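Local coordinates for metallophosphoesterase (Clostridium thermocellum, PDB 4J6O), which is the manganese-binding phosphatase domain of bacterial Pnkp, a calcineurin-like metallophosphoesterase that probably removes 2',3' phosphate ends during RNA repair, at residues G12-I17 / G149-A154; E161-G166 / A202-G207; R102-R107 / E131-F136. One frame throughout, in Å; residues are numbered along the deposited sequence.

Interaction 1 (G12-I17 / G149-A154); sequences GPFDII and GKLVVA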
loop_
_atom_site.group_PDB
_atom_site.type_symbol
_atom_site.label_atom_id
_atom_site.label_comp_id
_atom_site.label_asym_id
_atom_site.label_seq_id
_atom_site.Cartn_x
_atom_site.Cartn_y
_atom_site.Cartn_z
ATOM N N GLY A 12 -1.071 -13.162 -12.647
ATOM C CA GLY A 12 -1.571 -11.864 -13.050
ATOM C C GLY A 12 -2.237 -12.043 -14.396
ATOM O O GLY A 12 -2.614 -13.161 -14.723
ATOM N N PRO A 13 -2.312 -10.978 -15.196
ATOM C CA PRO A 13 -1.704 -9.654 -14.959
ATOM C C PRO A 13 -2.115 -8.923 -13.685
ATOM O O PRO A 13 -3.213 -9.176 -13.189
ATOM C CB PRO A 13 -2.247 -8.813 -16.121
ATOM C CG PRO A 13 -2.444 -9.821 -17.221
ATOM C CD PRO A 13 -2.957 -11.056 -16.515
ATOM N N PHE A 14 -1.264 -8.009 -13.214
ATOM C CA PHE A 14 -1.571 -7.262 -11.983
ATOM C C PHE A 14 -1.415 -5.797 -12.263
ATOM O O PHE A 14 -0.607 -5.398 -13.095
ATOM C CB PHE A 14 -0.550 -7.569 -10.873
ATOM C CG PHE A 14 -0.482 -9.003 -10.493
ATOM C CD1 PHE A 14 -1.538 -9.602 -9.848
ATOM C CD2 PHE A 14 0.662 -9.759 -10.775
ATOM C CE1 PHE A 14 -1.464 -10.930 -9.472
ATOM C CE2 PHE A 14 0.759 -11.070 -10.375
ATOM C CZ PHE A 14 -0.307 -11.683 -9.757
ATOM N N ASP A 15 -2.204 -4.985 -11.567
ATOM C CA ASP A 15 -1.986 -3.545 -11.560
ATOM C C ASP A 15 -1.690 -3.192 -10.135
ATOM O O ASP A 15 -2.501 -3.470 -9.236
ATOM C CB ASP A 15 -3.220 -2.841 -12.095
ATOM C CG ASP A 15 -3.468 -3.201 -13.549
ATOM O OD1 ASP A 15 -2.534 -3.079 -14.350
ATOM O OD2 ASP A 15 -4.588 -3.625 -13.858
ATOM N N ILE A 16 -0.476 -2.705 -9.938
ATOM C CA ILE A 16 0.093 -2.555 -8.583
ATOM C C ILE A 16 0.040 -1.083 -8.203
ATOM O O ILE A 16 0.509 -0.237 -8.966
ATOM C CB ILE A 16 1.553 -3.054 -8.552
ATOM C CG1 ILE A 16 1.646 -4.488 -9.097
ATOM C CG2 ILE A 16 2.099 -2.984 -7.102
ATOM C CD1 ILE A 16 3.056 -4.949 -9.306
ATOM N N ILE A 17 -0.606 -0.753 -7.074
ATOM C CA ILE A 17 -0.967 0.668 -6.820
ATOM C C ILE A 17 -0.263 1.112 -5.517
ATOM O O ILE A 17 -0.293 0.398 -4.503
ATOM C CB ILE A 17 -2.484 0.829 -6.682
ATOM C CG1 ILE A 17 -3.136 0.563 -8.065
ATOM C CG2 ILE A 17 -2.858 2.260 -6.286
ATOM C CD1 ILE A 17 -4.622 0.598 -8.102
ATOM N N GLY A 149 7.911 -16.580 -8.549
ATOM C CA GLY A 149 9.033 -15.853 -7.975
ATOM C C GLY A 149 9.578 -14.720 -8.832
ATOM O O GLY A 149 10.642 -14.185 -8.554
ATOM N N LYS A 150 8.841 -14.297 -9.853
ATOM C CA LYS A 150 9.333 -13.242 -10.705
ATOM C C LYS A 150 8.955 -11.846 -10.198
ATOM O O LYS A 150 9.500 -10.829 -10.653
ATOM C CB LYS A 150 8.758 -13.411 -12.127
ATOM C CG LYS A 150 9.380 -14.574 -12.831
ATOM C CD LYS A 150 8.535 -14.935 -14.062
ATOM C CE LYS A 150 9.045 -16.231 -14.726
ATOM N NZ LYS A 150 8.019 -16.741 -15.758
ATOM N N LEU A 151 8.048 -11.794 -9.221
ATOM C CA LEU A 151 7.556 -10.516 -8.748
ATOM C C LEU A 151 7.419 -10.594 -7.250
ATOM O O LEU A 151 6.905 -11.595 -6.742
ATOM C CB LEU A 151 6.200 -10.238 -9.398
ATOM C CG LEU A 151 5.372 -9.015 -8.889
ATOM C CD1 LEU A 151 6.088 -7.693 -9.148
ATOM C CD2 LEU A 151 3.889 -9.061 -9.432
ATOM N N VAL A 152 7.855 -9.549 -6.559
ATOM C CA VAL A 152 7.602 -9.420 -5.095
ATOM C C VAL A 152 6.950 -8.065 -4.894
ATOM O O VAL A 152 7.417 -7.066 -5.439
ATOM C CB VAL A 152 8.922 -9.513 -4.343
ATOM C CG1 VAL A 152 8.739 -9.158 -2.853
ATOM C CG2 VAL A 152 9.518 -10.976 -4.438
ATOM N N VAL A 153 5.920 -8.017 -4.059
ATOM C CA VAL A 153 5.322 -6.729 -3.663
ATOM C C VAL A 153 5.402 -6.633 -2.153
ATOM O O VAL A 153 5.160 -7.604 -1.431
ATOM C CB VAL A 153 3.864 -6.517 -4.149
ATOM C CG1 VAL A 153 3.820 -6.342 -5.713
ATOM C CG2 VAL A 153 2.894 -7.607 -3.665
ATOM N N ALA A 154 5.742 -5.432 -1.683
ATOM C CA ALA A 154 5.870 -5.129 -0.252
ATOM C C ALA A 154 5.794 -3.643 -0.102
ATOM O O ALA A 154 6.117 -2.909 -1.066
ATOM C CB ALA A 154 7.224 -5.625 0.309
#

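Interaction 2 (E161-G166 / A202-G207); sequences EFQGRG and ALVVYG. With PGE (triethylene glycol), chain D.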
loop_
_atom_site.group_PDB
_atom_site.type_symbol
_atom_site.label_atom_id
_atom_site.label_comp_id
_atom_site.label_asym_id
_atom_site.label_seq_id
_atom_site.Cartn_x
_atom_site.Cartn_y
_atom_site.Cartn_z
ATOM N N GLU A 161 17.427 -11.627 0.628
ATOM C CA GLU A 161 17.586 -12.593 1.712
ATOM C C GLU A 161 16.276 -12.880 2.450
ATOM O O GLU A 161 16.116 -13.941 3.032
ATOM C CB GLU A 161 18.659 -12.070 2.703
ATOM C CG GLU A 161 18.883 -12.892 3.970
ATOM C CD GLU A 161 19.698 -12.145 5.054
ATOM O OE1 GLU A 161 20.131 -10.990 4.817
ATOM O OE2 GLU A 161 19.904 -12.728 6.154
ATOM N N PHE A 162 15.335 -11.929 2.426
ATOM C CA PHE A 162 14.156 -12.014 3.277
ATOM C C PHE A 162 12.936 -12.461 2.438
ATOM O O PHE A 162 11.882 -12.785 2.966
ATOM C CB PHE A 162 13.812 -10.619 3.814
ATOM C CG PHE A 162 14.666 -10.139 4.948
ATOM C CD1 PHE A 162 15.756 -10.863 5.435
ATOM C CD2 PHE A 162 14.347 -8.952 5.552
ATOM C CE1 PHE A 162 16.501 -10.366 6.484
ATOM C CE2 PHE A 162 15.086 -8.447 6.608
ATOM C CZ PHE A 162 16.162 -9.161 7.090
ATOM N N GLN A 163 13.070 -12.420 1.124
ATOM C CA GLN A 163 11.937 -12.781 0.280
ATOM C C GLN A 163 11.474 -14.199 0.523
ATOM O O GLN A 163 12.260 -15.149 0.542
ATOM C CB GLN A 163 12.229 -12.558 -1.193
ATOM C CG GLN A 163 12.411 -11.075 -1.547
ATOM C CD GLN A 163 12.919 -10.905 -2.953
ATOM O OE1 GLN A 163 13.053 -11.874 -3.676
ATOM N NE2 GLN A 163 13.254 -9.679 -3.335
ATOM N N GLY A 164 10.184 -14.321 0.779
ATOM C CA GLY A 164 9.613 -15.621 1.021
ATOM C C GLY A 164 9.713 -16.068 2.459
ATOM O O GLY A 164 9.214 -17.128 2.800
ATOM N N ARG A 165 10.328 -15.254 3.310
ATOM C CA ARG A 165 10.441 -15.590 4.719
ATOM C C ARG A 165 9.329 -14.998 5.587
ATOM O O ARG A 165 8.840 -13.889 5.352
ATOM C CB ARG A 165 11.843 -15.296 5.269
ATOM C CG ARG A 165 12.894 -16.081 4.498
ATOM C CD ARG A 165 14.281 -15.665 4.870
ATOM N NE ARG A 165 14.500 -15.645 6.307
ATOM C CZ ARG A 165 15.579 -15.123 6.881
ATOM N NH1 ARG A 165 15.711 -15.155 8.202
ATOM N NH2 ARG A 165 16.528 -14.570 6.125
ATOM N N GLY A 166 8.926 -15.775 6.585
ATOM C CA GLY A 166 7.760 -15.426 7.350
ATOM C C GLY A 166 8.103 -14.944 8.736
ATOM O O GLY A 166 7.206 -14.811 9.554
ATOM N N ALA A 202 13.747 -11.519 -8.451
ATOM C CA ALA A 202 12.383 -10.979 -8.564
ATOM C C ALA A 202 12.406 -9.482 -8.737
ATOM O O ALA A 202 13.184 -8.774 -8.088
ATOM C CB ALA A 202 11.588 -11.296 -7.371
ATOM N N LEU A 203 11.541 -8.995 -9.607
ATOM C CA LEU A 203 11.283 -7.574 -9.659
ATOM C C LEU A 203 10.533 -7.193 -8.377
ATOM O O LEU A 203 9.524 -7.827 -8.061
ATOM C CB LEU A 203 10.376 -7.316 -10.845
ATOM C CG LEU A 203 9.712 -5.939 -10.939
ATOM C CD1 LEU A 203 10.748 -4.863 -11.161
ATOM C CD2 LEU A 203 8.696 -5.941 -12.102
ATOM N N VAL A 204 10.995 -6.166 -7.640
ATOM C CA VAL A 204 10.293 -5.773 -6.420
ATOM C C VAL A 204 9.613 -4.460 -6.678
ATOM O O VAL A 204 10.272 -3.466 -6.963
ATOM C CB VAL A 204 11.266 -5.571 -5.211
ATOM C CG1 VAL A 204 10.482 -5.280 -3.938
ATOM C CG2 VAL A 204 12.189 -6.800 -5.077
ATOM N N VAL A 205 8.282 -4.460 -6.569
ATOM C CA VAL A 205 7.512 -3.207 -6.720
ATOM C C VAL A 205 7.055 -2.845 -5.304
ATOM O O VAL A 205 6.451 -3.665 -4.604
ATOM C CB VAL A 205 6.334 -3.439 -7.635
ATOM C CG1 VAL A 205 5.558 -2.152 -7.855
ATOM C CG2 VAL A 205 6.809 -4.013 -8.991
ATOM N N TYR A 206 7.358 -1.621 -4.896
ATOM C CA TYR A 206 7.126 -1.204 -3.525
ATOM C C TYR A 206 6.783 0.267 -3.474
ATOM O O TYR A 206 6.746 0.918 -4.529
ATOM C CB TYR A 206 8.371 -1.567 -2.641
ATOM C CG TYR A 206 9.607 -0.737 -2.947
ATOM C CD1 TYR A 206 10.384 -0.965 -4.088
ATOM C CD2 TYR A 206 10.010 0.228 -2.048
ATOM C CE1 TYR A 206 11.499 -0.185 -4.348
ATOM C CE2 TYR A 206 11.121 1.023 -2.282
ATOM C CZ TYR A 206 11.848 0.811 -3.452
ATOM O OH TYR A 206 12.954 1.569 -3.690
ATOM N N GLY A 207 6.488 0.787 -2.275
ATOM C CA GLY A 207 6.032 2.169 -2.154
ATOM C C GLY A 207 6.512 2.734 -0.818
ATOM O O GLY A 207 5.692 2.907 0.110
HETATM C C1 PGE D . 9.831 -18.045 -1.848
HETATM O O1 PGE D . 8.432 -17.680 -1.761
HETATM C C2 PGE D . 10.784 -16.860 -2.034
HETATM O O2 PGE D . 11.210 -16.712 -3.394
HETATM C C3 PGE D . 12.123 -15.606 -3.549
HETATM C C4 PGE D . 11.830 -14.660 -4.728
HETATM O O4 PGE D . 14.474 -12.446 -5.976
HETATM C C6 PGE D . 14.080 -13.809 -5.842
HETATM C C5 PGE D . 12.962 -14.254 -6.772
HETATM O O3 PGE D . 12.114 -15.153 -6.065
#

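Interaction 3 (R102-R107 / E131-F136); sequences RKLNGR and EEVKAF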
loop_
_atom_site.group_PDB
_atom_site.type_symbol
_atom_site.label_atom_id
_atom_site.label_comp_id
_atom_site.label_asym_id
_atom_site.label_seq_id
_atom_site.Cartn_x
_atom_site.Cartn_y
_atom_site.Cartn_z
ATOM N N ARG A 102 -3.187 -1.051 15.662
ATOM C CA ARG A 102 -2.769 -1.018 17.079
ATOM C C ARG A 102 -3.619 -0.024 17.855
ATOM O O ARG A 102 -3.984 -0.292 18.985
ATOM C CB ARG A 102 -1.298 -0.643 17.184
ATOM C CG ARG A 102 -0.435 -1.770 16.709
ATOM C CD ARG A 102 1.016 -1.402 16.554
ATOM N NE ARG A 102 1.727 -2.557 16.019
ATOM C CZ ARG A 102 2.863 -2.494 15.343
ATOM N NH1 ARG A 102 3.427 -1.312 15.109
ATOM N NH2 ARG A 102 3.427 -3.614 14.899
ATOM N N LYS A 103 -3.958 1.109 17.243
ATOM C CA LYS A 103 -4.754 2.125 17.933
ATOM C C LYS A 103 -6.189 1.607 18.140
ATOM O O LYS A 103 -6.742 1.681 19.234
ATOM C CB LYS A 103 -4.725 3.444 17.138
ATOM C CG LYS A 103 -5.684 4.530 17.621
ATOM C CD LYS A 103 -5.346 5.009 19.046
ATOM C CE LYS A 103 -6.331 6.064 19.493
ATOM N NZ LYS A 103 -6.011 6.553 20.863
ATOM N N LEU A 104 -6.788 1.033 17.095
ATOM C CA LEU A 104 -8.128 0.482 17.259
ATOM C C LEU A 104 -8.142 -0.680 18.269
ATOM O O LEU A 104 -9.167 -0.938 18.880
ATOM C CB LEU A 104 -8.720 0.018 15.912
ATOM C CG LEU A 104 -8.843 1.129 14.857
ATOM C CD1 LEU A 104 -9.202 0.539 13.491
ATOM C CD2 LEU A 104 -9.862 2.178 15.272
ATOM N N ASN A 105 -7.030 -1.408 18.400
ATOM C CA ASN A 105 -6.919 -2.511 19.373
ATOM C C ASN A 105 -6.750 -2.028 20.800
ATOM O O ASN A 105 -6.793 -2.834 21.726
ATOM C CB ASN A 105 -5.744 -3.425 19.055
ATOM C CG ASN A 105 -6.066 -4.440 17.963
ATOM O OD1 ASN A 105 -7.227 -4.633 17.606
ATOM N ND2 ASN A 105 -5.041 -5.131 17.477
ATOM N N GLY A 106 -6.532 -0.726 20.974
ATOM C CA GLY A 106 -6.434 -0.145 22.319
ATOM C C GLY A 106 -5.072 0.403 22.703
ATOM O O GLY A 106 -4.851 0.795 23.842
ATOM N N ARG A 107 -4.131 0.456 21.770
ATOM C CA ARG A 107 -2.838 1.028 22.143
ATOM C C ARG A 107 -2.852 2.554 22.053
ATOM O O ARG A 107 -3.412 3.142 21.097
ATOM C CB ARG A 107 -1.702 0.446 21.314
ATOM C CG ARG A 107 -0.362 0.986 21.715
ATOM C CD ARG A 107 0.713 0.284 20.946
ATOM N NE ARG A 107 0.646 -1.159 21.158
ATOM C CZ ARG A 107 1.425 -2.036 20.531
ATOM N NH1 ARG A 107 2.321 -1.604 19.650
ATOM N NH2 ARG A 107 1.310 -3.339 20.784
ATOM N N GLU A 131 -15.011 -3.026 13.223
ATOM C CA GLU A 131 -14.485 -4.364 13.472
ATOM C C GLU A 131 -14.051 -5.049 12.171
ATOM O O GLU A 131 -13.091 -5.824 12.146
ATOM C CB GLU A 131 -15.510 -5.225 14.231
ATOM N N GLU A 132 -14.773 -4.791 11.092
ATOM C CA GLU A 132 -14.380 -5.311 9.786
ATOM C C GLU A 132 -12.994 -4.793 9.367
ATOM O O GLU A 132 -12.206 -5.515 8.743
ATOM C CB GLU A 132 -15.432 -4.946 8.746
ATOM C CG GLU A 132 -15.675 -6.033 7.752
ATOM C CD GLU A 132 -16.424 -5.550 6.542
ATOM O OE1 GLU A 132 -17.009 -4.441 6.609
ATOM O OE2 GLU A 132 -16.412 -6.276 5.522
ATOM N N VAL A 133 -12.703 -3.543 9.721
ATOM C CA VAL A 133 -11.433 -2.902 9.339
ATOM C C VAL A 133 -10.298 -3.569 10.125
ATOM O O VAL A 133 -9.252 -3.880 9.589
ATOM C CB VAL A 133 -11.483 -1.368 9.592
ATOM C CG1 VAL A 133 -10.092 -0.749 9.537
ATOM C CG2 VAL A 133 -12.441 -0.674 8.582
ATOM N N LYS A 134 -10.552 -3.818 11.404
ATOM C CA LYS A 134 -9.574 -4.477 12.277
ATOM C C LYS A 134 -9.247 -5.863 11.786
ATOM O O LYS A 134 -8.079 -6.248 11.706
ATOM C CB LYS A 134 -10.103 -4.539 13.718
ATOM C CG LYS A 134 -10.246 -3.143 14.338
ATOM C CD LYS A 134 -10.883 -3.189 15.758
ATOM C CE LYS A 134 -9.955 -3.743 16.827
ATOM N NZ LYS A 134 -10.707 -3.925 18.124
ATOM N N ALA A 135 -10.280 -6.606 11.406
ATOM C CA ALA A 135 -10.092 -7.961 10.915
ATOM C C ALA A 135 -9.332 -7.932 9.594
ATOM O O ALA A 135 -8.450 -8.749 9.355
ATOM C CB ALA A 135 -11.429 -8.644 10.743
ATOM N N PHE A 136 -9.666 -6.960 8.752
ATOM C CA PHE A 136 -8.993 -6.823 7.487
ATOM C C PHE A 136 -7.509 -6.530 7.653
ATOM O O PHE A 136 -6.682 -7.132 6.980
ATOM C CB PHE A 136 -9.624 -5.711 6.667
ATOM C CG PHE A 136 -8.878 -5.399 5.423
ATOM C CD1 PHE A 136 -8.897 -6.298 4.373
ATOM C CD2 PHE A 136 -8.228 -4.177 5.259
ATOM C CE1 PHE A 136 -8.251 -6.019 3.193
ATOM C CE2 PHE A 136 -7.571 -3.897 4.082
ATOM C CZ PHE A 136 -7.570 -4.816 3.061
#

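Interaction 1 (G12-I17 / G149-A154)
Leu151 holds CG anti to its backbone N (chi1 171°), which carries both methyls across to strand 14-17, while Ile16 sets CG1 anti to its own carbonyl carbon (chi1 -54°) and extends CD1 to meet them. The two side chains meet end-on, with Ile16 CD1 4.1 Å from Leu151 CD1. That same Ile16 methyl lies 3.9 Å from Val153 CG1, and Val153 CG1 is also near Ile16 CG2 at 4.0 Å, so one methyl of the valine packs against both branches of the isoleucine. Phe14 takes the other methyl of the leucine: Leu151 CD2 approaches the ring obliquely, 3.6 Å from Phe14 CD2. Gly12 CA caps the middle of one face of this ring at a height of 3.5 Å.

No hydrogen bond crosses here. The axes of the two short strands come no closer than 9.7 Å and are inclined at 31°, the spacing of two layers facing each other through side chains, as in the beta sandwich at the heart of calcineurin-like phosphoesterases. Strand 14-17 belongs to one sheet, between strands 59-62 and 232-238; strand 151-154 belongs to the other, between strands 143-146 and 203-206. Leu61 of strand 59-62, Leu146 of strand 143-146 and Tyr238 of strand 232-238 continue the apolar layer around the four residues.

Interaction 2 (E161-G166 / A202-G207)
A type II beta turn from Phe162 to Arg165, in the loop between strand 151-154 and helix 168-176, places Gln163 against the start of strand 203-206. The turn is closed by Arg165 N bonding to Phe162 O at 2.9 Å, and Gly164 takes the positive-phi position that this turn type has at its third residue. Gln163 CG stands beside the backbone N (chi1 -66°), and the extended chain beyond it carries the amide across to Ala202 and Val204. Its nitrogen meets an apolar branch: Gln163 NE2 is 3.5 Å from Val204 CG2, an oblique approach without a hydrogen bond. Gln163 OE1 lies 4.0 Å from Ala202 CB. NE2 has polar partners in the hydroxyl of Tyr198 and the carbonyl of Met158, which would help fix the rotation of the amide.

Strand 203-206 lies within the mixed sheet of the calcineurin-like fold, between strands 151-154 and 220-222, and the loop of Gln163 passes over the side of that sheet to which the Val152 side chain points. A triethylene glycol, probably from the crystallisation liquor, bridges the two segments. Its O4 donates to Gln163 OE1 at 2.8 Å and accepts from Ala202 N at 2.7 Å, the latter bond nearly straight at 172°. The Ala202 methyl rests on the same molecule, CB 3.3 Å from PGE C5, and Gly164 CA approaches PGE C2 at 3.5 Å. At the far side of the turn the Arg165 guanidinium folds back, NH2 bonding to Glu161 O at 3.2 Å; the carbonyl oxygen lies near the guanidinium plane, but the donor stands above the carbonyl plane.

Interaction 3 (R102-R107 / E131-F136)
Lys134 of helix 127-138 lies across the C-terminal end of helix 95-104, where the chain leaves the helix through a Schellman motif. From its CB the lysine turns CG away from the carbonyl carbon (chi1 -66°) and toward Leu104: Lys134 CG is 3.8 Å from Leu104 CB and 3.9 Å from Leu104 CD1. The next carbon, Lys134 CD, stays against the leucine, again 3.9 Å from Leu104 CB. The chain then bends at chi3 (72°), which brings its end over the last turn of the other helix. There Lys134 CE comes 3.0 Å from Asn105 OD1, short for a contact between carbon and oxygen and not a hydrogen bond. At the tip, Lys134 NZ makes a weak hydrogen bond of 3.4 Å to Leu104 O.

The amine thus sits beside a carbonyl of the helix terminus, and its positive charge would probably suit the negative end of the helix dipole. Gly106 turns the chain there with a positive phi of 114°, while Gly106 N bonds back to Lys103 O and Arg107 N to Arg102 O.

Deeper in the interface Val133 takes over from the lysine, one residue earlier on its helix, and itself packs on Met81 of helix 73-86. Phe136, a turn further along, packs on the same helix through Val80, Met81 and Val84. A further apolar contact joins Leu104 CD1 to Val133 CG1, 4.3 Å apart.

In the fold
Interactions 1 and 2 share a sheet: strands 151-154 and 203-206 are neighbours in it, and Val152 N lies 2.8 Å from Leu203 O, a probable hydrogen bond. Their centres are 10 Å apart. Leu151 and Val153 face the opposing sheet in interaction 1, whereas Val152, between them, packs on Gln163 and Ala202 of interaction 2. Interaction 3 joins helices on the opposite side of the chain's centre from interaction 1, within whose loop it is nested; its centre is about 27 Å from that of interaction 1 and 26 Å from that of interaction 2, touching neither. The manganese ligands Asp19, His21 and Asp65 closely follow strands 14-17 and 59-62 in sequence; the Ile16 side chain is about 14 Å from the manganese.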